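Local coordinates for protein probable endonuclease 4 (Thermotoga maritima, PDB 4HNO) that probably cleaves DNA at apurinic or apyrimidinic sites during base excision repair, as a metal-dependent endonuclease that leaves a 3'-hydroxyl and a 5'-terminal sugar phosphate, at residues Asp84-Trp87 against Gln88-Glu92; Lys159-Gln162 against Leu163-Arg167; Ser251-Glu254 against Ile255-Val258. One frame throughout, in Å; residues are numbered along the deposited sequence.

Interaction 1: Asp84-Trp87 against Gln88-Glu92; sequences DDIW and QKSVE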
loop_
_atom_site.group_PDB
_atom_site.type_symbol
_atom_site.label_atom_id
_atom_site.label_comp_id
_atom_site.label_asym_id
_atom_site.label_seq_id
_atom_site.Cartn_x
_atom_site.Cartn_y
_atom_site.Cartn_z
ATOM N N ASP A 84 -20.286 -5.631 -15.130
ATOM C CA ASP A 84 -20.427 -6.792 -14.272
ATOM C C ASP A 84 -19.377 -7.869 -14.542
ATOM O O ASP A 84 -18.954 -8.539 -13.612
ATOM C CB ASP A 84 -21.820 -7.367 -14.413
ATOM C CG ASP A 84 -22.029 -8.558 -13.525
ATOM O OD1 ASP A 84 -21.971 -8.378 -12.292
ATOM O OD2 ASP A 84 -22.198 -9.673 -14.041
ATOM N N ASP A 85 -18.981 -8.043 -15.802
ATOM C CA ASP A 85 -17.895 -8.972 -16.140
ATOM C C ASP A 85 -16.669 -8.680 -15.297
ATOM O O ASP A 85 -16.127 -9.574 -14.623
ATOM C CB ASP A 85 -17.495 -8.844 -17.628
ATOM C CG ASP A 85 -18.455 -9.531 -18.569
ATOM O OD1 ASP A 85 -19.513 -10.011 -18.109
ATOM O OD2 ASP A 85 -18.138 -9.569 -19.784
ATOM N N ILE A 86 -16.222 -7.428 -15.391
ATOM C CA ILE A 86 -15.016 -6.992 -14.715
ATOM C C ILE A 86 -15.213 -7.121 -13.204
ATOM O O ILE A 86 -14.313 -7.590 -12.492
ATOM C CB ILE A 86 -14.623 -5.552 -15.109
ATOM C CG1 ILE A 86 -14.208 -5.471 -16.586
ATOM C CG2 ILE A 86 -13.502 -5.053 -14.240
ATOM C CD1 ILE A 86 -13.866 -4.060 -17.070
ATOM N N TRP A 87 -16.371 -6.736 -12.692
ATOM C CA TRP A 87 -16.606 -6.838 -11.261
ATOM C C TRP A 87 -16.489 -8.294 -10.777
ATOM O O TRP A 87 -15.796 -8.582 -9.805
ATOM C CB TRP A 87 -17.970 -6.226 -10.927
ATOM C CG TRP A 87 -18.224 -6.160 -9.461
ATOM C CD1 TRP A 87 -17.871 -5.158 -8.628
ATOM C CD2 TRP A 87 -18.834 -7.157 -8.652
ATOM N NE1 TRP A 87 -18.224 -5.466 -7.348
ATOM C CE2 TRP A 87 -18.821 -6.691 -7.332
ATOM C CE3 TRP A 87 -19.402 -8.410 -8.921
ATOM C CZ2 TRP A 87 -19.371 -7.409 -6.279
ATOM C CZ3 TRP A 87 -19.928 -9.134 -7.876
ATOM C CH2 TRP A 87 -19.913 -8.629 -6.564
ATOM N N GLN A 88 -17.179 -9.203 -11.452
ATOM C CA GLN A 88 -17.137 -10.606 -11.035
ATOM C C GLN A 88 -15.738 -11.191 -11.118
ATOM O O GLN A 88 -15.297 -11.895 -10.209
ATOM C CB GLN A 88 -18.067 -11.465 -11.878
ATOM C CG GLN A 88 -19.548 -11.260 -11.610
ATOM C CD GLN A 88 -20.324 -12.431 -12.175
ATOM O OE1 GLN A 88 -20.023 -13.581 -11.874
ATOM N NE2 GLN A 88 -21.312 -12.164 -13.006
ATOM N N LYS A 89 -15.053 -10.936 -12.227
ATOM C CA LYS A 89 -13.725 -11.478 -12.379
ATOM C C LYS A 89 -12.762 -10.885 -11.351
ATOM O O LYS A 89 -11.846 -11.559 -10.874
ATOM C CB LYS A 89 -13.235 -11.253 -13.805
ATOM C CG LYS A 89 -14.028 -12.061 -14.840
ATOM C CD LYS A 89 -13.619 -11.672 -16.254
ATOM C CE LYS A 89 -14.521 -12.205 -17.380
ATOM N NZ LYS A 89 -14.888 -13.612 -17.297
ATOM N N SER A 90 -12.971 -9.617 -11.014
ATOM C CA SER A 90 -12.188 -8.944 -9.986
ATOM C C SER A 90 -12.398 -9.587 -8.623
ATOM O O SER A 90 -11.431 -9.811 -7.887
ATOM C CB SER A 90 -12.570 -7.467 -9.929
ATOM O OG SER A 90 -12.124 -6.766 -11.074
ATOM N N VAL A 91 -13.642 -9.880 -8.271
ATOM C CA VAL A 91 -13.913 -10.546 -7.009
ATOM C C VAL A 91 -13.199 -11.895 -6.955
ATOM O O VAL A 91 -12.564 -12.241 -5.954
ATOM C CB VAL A 91 -15.429 -10.708 -6.803
ATOM C CG1 VAL A 91 -15.749 -11.700 -5.692
ATOM C CG2 VAL A 91 -16.074 -9.363 -6.541
ATOM N N GLU A 92 -13.289 -12.673 -8.031
ATOM C CA GLU A 92 -12.687 -13.993 -8.001
ATOM C C GLU A 92 -11.170 -13.924 -7.955
ATOM O O GLU A 92 -10.534 -14.724 -7.273
ATOM C CB GLU A 92 -13.177 -14.856 -9.160
ATOM C CG GLU A 92 -14.665 -15.177 -9.068
ATOM C CD GLU A 92 -15.066 -15.858 -7.770
ATOM O OE1 GLU A 92 -14.361 -16.801 -7.350
ATOM O OE2 GLU A 92 -16.063 -15.412 -7.142
#

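Interaction 2: Lys159-Gln162 against Leu163-Arg167; sequences KLEQ and LKKIR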
loop_
_atom_site.group_PDB
_atom_site.type_symbol
_atom_site.label_atom_id
_atom_site.label_comp_id
_atom_site.label_asym_id
_atom_site.label_seq_id
_atom_site.Cartn_x
_atom_site.Cartn_y
_atom_site.Cartn_z
ATOM N N LYS A 159 -9.861 10.930 -1.278
ATOM C CA LYS A 159 -10.039 11.471 0.064
ATOM C C LYS A 159 -10.173 10.314 1.028
ATOM O O LYS A 159 -10.861 9.324 0.756
ATOM C CB LYS A 159 -11.281 12.352 0.153
ATOM C CG LYS A 159 -11.234 13.590 -0.729
ATOM C CD LYS A 159 -10.062 14.501 -0.393
ATOM C CE LYS A 159 -10.141 15.800 -1.176
ATOM N NZ LYS A 159 -10.250 15.589 -2.643
ATOM N N LEU A 160 -9.564 10.449 2.198
ATOM C CA LEU A 160 -9.660 9.396 3.200
ATOM C C LEU A 160 -11.105 9.113 3.620
ATOM O O LEU A 160 -11.439 7.968 3.918
ATOM C CB LEU A 160 -8.788 9.723 4.412
ATOM C CG LEU A 160 -7.286 9.765 4.121
ATOM C CD1 LEU A 160 -6.531 10.189 5.371
ATOM C CD2 LEU A 160 -6.756 8.427 3.637
ATOM N N GLU A 161 -11.964 10.131 3.585
ATOM C CA GLU A 161 -13.377 9.935 3.870
ATOM C C GLU A 161 -13.986 8.820 3.005
ATOM O O GLU A 161 -14.873 8.097 3.471
ATOM C CB GLU A 161 -14.148 11.245 3.634
ATOM C CG GLU A 161 -15.644 11.147 3.661
ATOM C CD GLU A 161 -16.194 10.859 5.024
ATOM O OE1 GLU A 161 -15.503 11.152 6.028
ATOM O OE2 GLU A 161 -17.341 10.364 5.095
ATOM N N GLN A 162 -13.564 8.712 1.759
ATOM C CA GLN A 162 -14.110 7.689 0.880
ATOM C C GLN A 162 -13.710 6.285 1.354
ATOM O O GLN A 162 -14.495 5.342 1.269
ATOM C CB GLN A 162 -13.646 7.942 -0.553
ATOM C CG GLN A 162 -14.222 9.216 -1.135
ATOM C CD GLN A 162 -13.374 9.791 -2.230
ATOM O OE1 GLN A 162 -12.341 9.246 -2.597
ATOM N NE2 GLN A 162 -13.751 10.970 -2.692
ATOM N N LEU A 163 -12.475 6.150 1.841
ATOM C CA LEU A 163 -12.030 4.870 2.394
ATOM C C LEU A 163 -12.846 4.522 3.633
ATOM O O LEU A 163 -13.182 3.363 3.853
ATOM C CB LEU A 163 -10.538 4.888 2.735
ATOM C CG LEU A 163 -9.600 5.317 1.627
ATOM C CD1 LEU A 163 -8.166 5.151 2.090
ATOM C CD2 LEU A 163 -9.823 4.537 0.344
ATOM N N LYS A 164 -13.143 5.528 4.460
ATOM C CA LYS A 164 -13.964 5.320 5.640
ATOM C C LYS A 164 -15.375 4.883 5.251
ATOM O O LYS A 164 -15.952 3.991 5.877
ATOM C CB LYS A 164 -14.000 6.614 6.475
ATOM C CG LYS A 164 -14.913 6.584 7.670
ATOM C CD LYS A 164 -16.375 6.931 7.411
ATOM C CE LYS A 164 -16.574 8.261 6.777
ATOM N NZ LYS A 164 -17.995 8.699 6.938
ATOM N N LYS A 165 -15.945 5.489 4.220
ATOM C CA LYS A 165 -17.291 5.118 3.807
ATOM C C LYS A 165 -17.330 3.642 3.413
ATOM O O LYS A 165 -18.277 2.937 3.742
ATOM C CB LYS A 165 -17.780 5.999 2.667
ATOM C CG LYS A 165 -18.191 7.396 3.084
ATOM C CD LYS A 165 -18.701 8.202 1.890
ATOM C CE LYS A 165 -19.430 9.448 2.293
ATOM N NZ LYS A 165 -18.514 10.517 2.759
ATOM N N ILE A 166 -16.318 3.194 2.682
ATOM C CA ILE A 166 -16.219 1.790 2.308
ATOM C C ILE A 166 -16.069 0.922 3.551
ATOM O O ILE A 166 -16.840 -0.018 3.772
ATOM C CB ILE A 166 -15.017 1.563 1.353
ATOM C CG1 ILE A 166 -15.214 2.284 0.035
ATOM C CG2 ILE A 166 -14.803 0.063 1.129
ATOM C CD1 ILE A 166 -13.921 2.484 -0.743
ATOM N N ARG A 167 -15.050 1.214 4.349
ATOM C CA ARG A 167 -14.722 0.349 5.455
ATOM C C ARG A 167 -15.906 0.191 6.400
ATOM O O ARG A 167 -16.198 -0.909 6.887
ATOM C CB ARG A 167 -13.514 0.896 6.210
ATOM C CG ARG A 167 -13.201 0.080 7.446
ATOM C CD ARG A 167 -11.853 0.433 8.076
ATOM N NE ARG A 167 -11.642 -0.473 9.164
ATOM C CZ ARG A 167 -12.103 -0.313 10.382
ATOM N NH1 ARG A 167 -12.647 0.825 10.745
ATOM N NH2 ARG A 167 -11.959 -1.305 11.248
HETATM O O HOH W 1 -16.883 11.439 8.354
#

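Interaction 3: Ser251-Glu254 against Ile255-Val258; sequences SFKE and IQEV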
loop_
_atom_site.group_PDB
_atom_site.type_symbol
_atom_site.label_atom_id
_atom_site.label_comp_id
_atom_site.label_asym_id
_atom_site.label_seq_id
_atom_site.Cartn_x
_atom_site.Cartn_y
_atom_site.Cartn_z
ATOM N N SER A 251 9.271 13.409 11.280
ATOM C CA SER A 251 9.458 13.874 12.649
ATOM C C SER A 251 8.359 13.409 13.596
ATOM O O SER A 251 8.534 13.467 14.807
ATOM C CB SER A 251 9.582 15.400 12.687
ATOM O OG SER A 251 8.340 16.041 12.481
ATOM N N PHE A 252 7.247 12.927 13.057
ATOM C CA PHE A 252 6.136 12.471 13.880
ATOM C C PHE A 252 6.318 11.027 14.279
ATOM O O PHE A 252 6.468 10.146 13.435
ATOM C CB PHE A 252 4.823 12.658 13.123
ATOM C CG PHE A 252 4.389 14.086 13.048
ATOM C CD1 PHE A 252 4.970 14.946 12.128
ATOM C CD2 PHE A 252 3.441 14.578 13.914
ATOM C CE1 PHE A 252 4.592 16.272 12.072
ATOM C CE2 PHE A 252 3.056 15.898 13.851
ATOM C CZ PHE A 252 3.634 16.744 12.930
ATOM N N LYS A 253 6.289 10.762 15.578
ATOM C CA LYS A 253 6.430 9.399 16.062
ATOM C C LYS A 253 5.311 8.476 15.525
ATOM O O LYS A 253 5.562 7.297 15.273
ATOM C CB LYS A 253 6.484 9.375 17.588
ATOM C CG LYS A 253 7.811 9.884 18.155
ATOM C CD LYS A 253 8.968 8.952 17.798
ATOM C CE LYS A 253 10.258 9.368 18.483
ATOM N NZ LYS A 253 11.447 8.746 17.834
ATOM N N GLU A 254 4.105 9.013 15.340
ATOM C CA GLU A 254 3.001 8.233 14.796
ATOM C C GLU A 254 3.351 7.696 13.402
ATOM O O GLU A 254 2.951 6.590 13.034
ATOM C CB GLU A 254 1.723 9.069 14.707
ATOM C CG GLU A 254 1.170 9.525 16.045
ATOM C CD GLU A 254 1.704 10.879 16.500
ATOM O OE1 GLU A 254 2.756 11.345 16.002
ATOM O OE2 GLU A 254 1.055 11.478 17.371
ATOM N N ILE A 255 4.089 8.490 12.636
ATOM C CA ILE A 255 4.525 8.104 11.303
ATOM C C ILE A 255 5.670 7.092 11.368
ATOM O O ILE A 255 5.681 6.093 10.653
ATOM C CB ILE A 255 4.898 9.365 10.498
ATOM C CG1 ILE A 255 3.666 10.276 10.309
ATOM C CG2 ILE A 255 5.534 9.016 9.169
ATOM C CD1 ILE A 255 2.519 9.649 9.552
ATOM N N GLN A 256 6.625 7.327 12.263
ATOM C CA GLN A 256 7.741 6.400 12.451
ATOM C C GLN A 256 7.290 5.002 12.879
ATOM O O GLN A 256 8.013 4.030 12.668
ATOM C CB GLN A 256 8.722 6.929 13.503
ATOM C CG GLN A 256 9.427 8.201 13.084
ATOM C CD GLN A 256 10.331 8.717 14.184
ATOM O OE1 GLN A 256 10.757 7.959 15.049
ATOM N NE2 GLN A 256 10.622 10.007 14.160
ATOM N N GLU A 257 6.135 4.897 13.521
ATOM C CA GLU A 257 5.668 3.606 13.990
ATOM C C GLU A 257 5.198 2.667 12.885
ATOM O O GLU A 257 5.047 1.474 13.118
ATOM C CB GLU A 257 4.565 3.797 15.030
ATOM C CG GLU A 257 5.087 4.231 16.393
ATOM C CD GLU A 257 5.954 3.177 17.081
ATOM O OE1 GLU A 257 6.952 2.725 16.481
ATOM O OE2 GLU A 257 5.637 2.801 18.227
ATOM N N VAL A 258 4.985 3.196 11.695
ATOM C CA VAL A 258 4.381 2.443 10.616
ATOM C C VAL A 258 5.443 2.120 9.568
ATOM O O VAL A 258 6.274 2.977 9.268
ATOM C CB VAL A 258 3.252 3.288 9.984
ATOM C CG1 VAL A 258 2.604 2.543 8.828
ATOM C CG2 VAL A 258 2.217 3.650 11.034
#

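Interaction 1: Asp84-Trp87 against Gln88-Glu92
Asp84 to Trp87 and Gln88 to Val91 are successive helical turns joined by i to i+4 backbone bonds, from Gln88 N to Asp84 O (2.9 Å) through to Val91 N to Trp87 O (2.9 Å). On the solvent side the same spacing links two side chains: Gln88 NE2 donates to Asp84 OD2 at 2.8 Å. That oxygen lies in the amide plane of Gln88, while NE2 meets it from its syn side but out of the carboxylate plane, the two flat groups being turned 50° apart. Asp84 reaches this position with CG anti to its backbone N (chi1 -179°), while the CG of Gln88 leans on Asp84 O. This is the first part of helix 84-104, the helix of the beta-alpha-beta unit between strands 69-72 and 108-115 of the TIM barrel. One turn after Trp87, Val91 CG2 sits over one face of the indole, 3.8 Å from the centroid of its six-membered ring and 8° off the normal, a CH-pi contact. The ring is tied at its other end by NE1, which donates to Arg127 O of helix 121-136. Ser90, buried, grips Ile86 O twice: N at 2.8 Å and OG at 2.7 Å approach from opposite faces of the carbonyl plane, the hydroxyl lying well above it. Ser90 OG is also hydrogen-bonded to Asn78 N, which ties the preceding loop to this helix turn.

Interaction 2: Lys159-Gln162 against Leu163-Arg167
Glu161 is the centre of a salt-bridge network on the more exposed side of the helix, in which OE2 pairs with both Lys164 NZ and Lys165 NZ, though the oxygen's position is less certain. The Glu161 and Lys164 chains run side by side in the same direction, whereas Lys165 crosses Glu161 at a slant. A bend at chi2 (69°) turns the Glu161 carboxylate forward along the helix, toward the two lysines. A water donates to Glu161 OE1 at 2.7 Å and weakly accepts from Lys164 NZ, adding a second, looser link between the same two residues. Backbone hydrogen bonds run beneath this network: Lys164 N to Leu160 O (3.0 Å), Lys165 N to Glu161 O (2.9 Å) and a longer one from Ile166 N to Gln162 O (3.2 Å). At the start of the helix, the side chain of Gln162 turns back to the preceding loop, where, in the conformer described, OE1 accepts a long bond from Lys159 N (3.3 Å), the donor lying far above the amide plane, and also one from Gly157 N. Between the two segments the apolar contact is Leu160 CD2 to Leu163 CD1 at 3.9 Å. Leu160 also packs on helix 195-208, Leu163 on Pro113 of strand 108-115, and Ile166 on helix 121-136. Helix 160-169 thus has the two-sided character of an outer TIM-barrel helix, charged on the more exposed side and apolar toward the barrel, with the Leu163 side chain about 6 Å from that of the metal ligand Glu147.

Interaction 3: Ser251-Glu254 against Ile255-Val258
Lys253 and Gln256 meet across the single turn of helix 253-256, a short helix leading into strand 260-262 of the TIM barrel, with Phe252 at its N-cap position. Gln256 CB lies 3.6 Å from Lys253 O, and CG, anti to the carbonyl carbon (chi1 -66°), passes Phe252 O at the same distance. That oxygen already accepts Gln256 N at 3.1 Å, in the carbonyl plane, and a weak bond from Ile255 N. From CG the chain runs extended to CD, which faces Lys253 CD and NZ. At the tip, OE1 accepts from Lys253 NZ at 3.0 Å, while NE2 turns to Phe250 O and to the C-terminal carboxylate of Glu288. A bend at chi2 (-66°) brings the lysine across the glutamine, and its NZ donates to Glu288 O as well, so the polar ends of both side chains hold the chain terminus. Toward the protein interior, Phe252 CB touches Ile255 CG1 at 3.9 Å, Phe252 lies against helix 195-208, and Ile255 against Ile217 of strand 214-222. Past the helix, Val258 CG2 rests 3.6 Å from Glu254 O.

All three are local contacts in or at the ends of helices of one TIM barrel; interactions 1 and 3 lie on opposite sides of the chain's centre, about 37 Å between centres. Interaction 1 is the most exposed, with four of eight touching residues exposed and two buried; interaction 2 has four buried and none exposed, interaction 3 three of each. Interactions 1 and 2 combine an outward polar group with inward packing, whereas the amide of interaction 3 is buried beside the C-terminus. Only in interaction 1 is an aromatic face met across the two segments; interaction 2 relies on full charges. Helix 195-208 receives side chains from 159-167 and 251-258, helix 121-136 from 84-92 and 159-167. Interaction 2 approaches the metal ligands most closely.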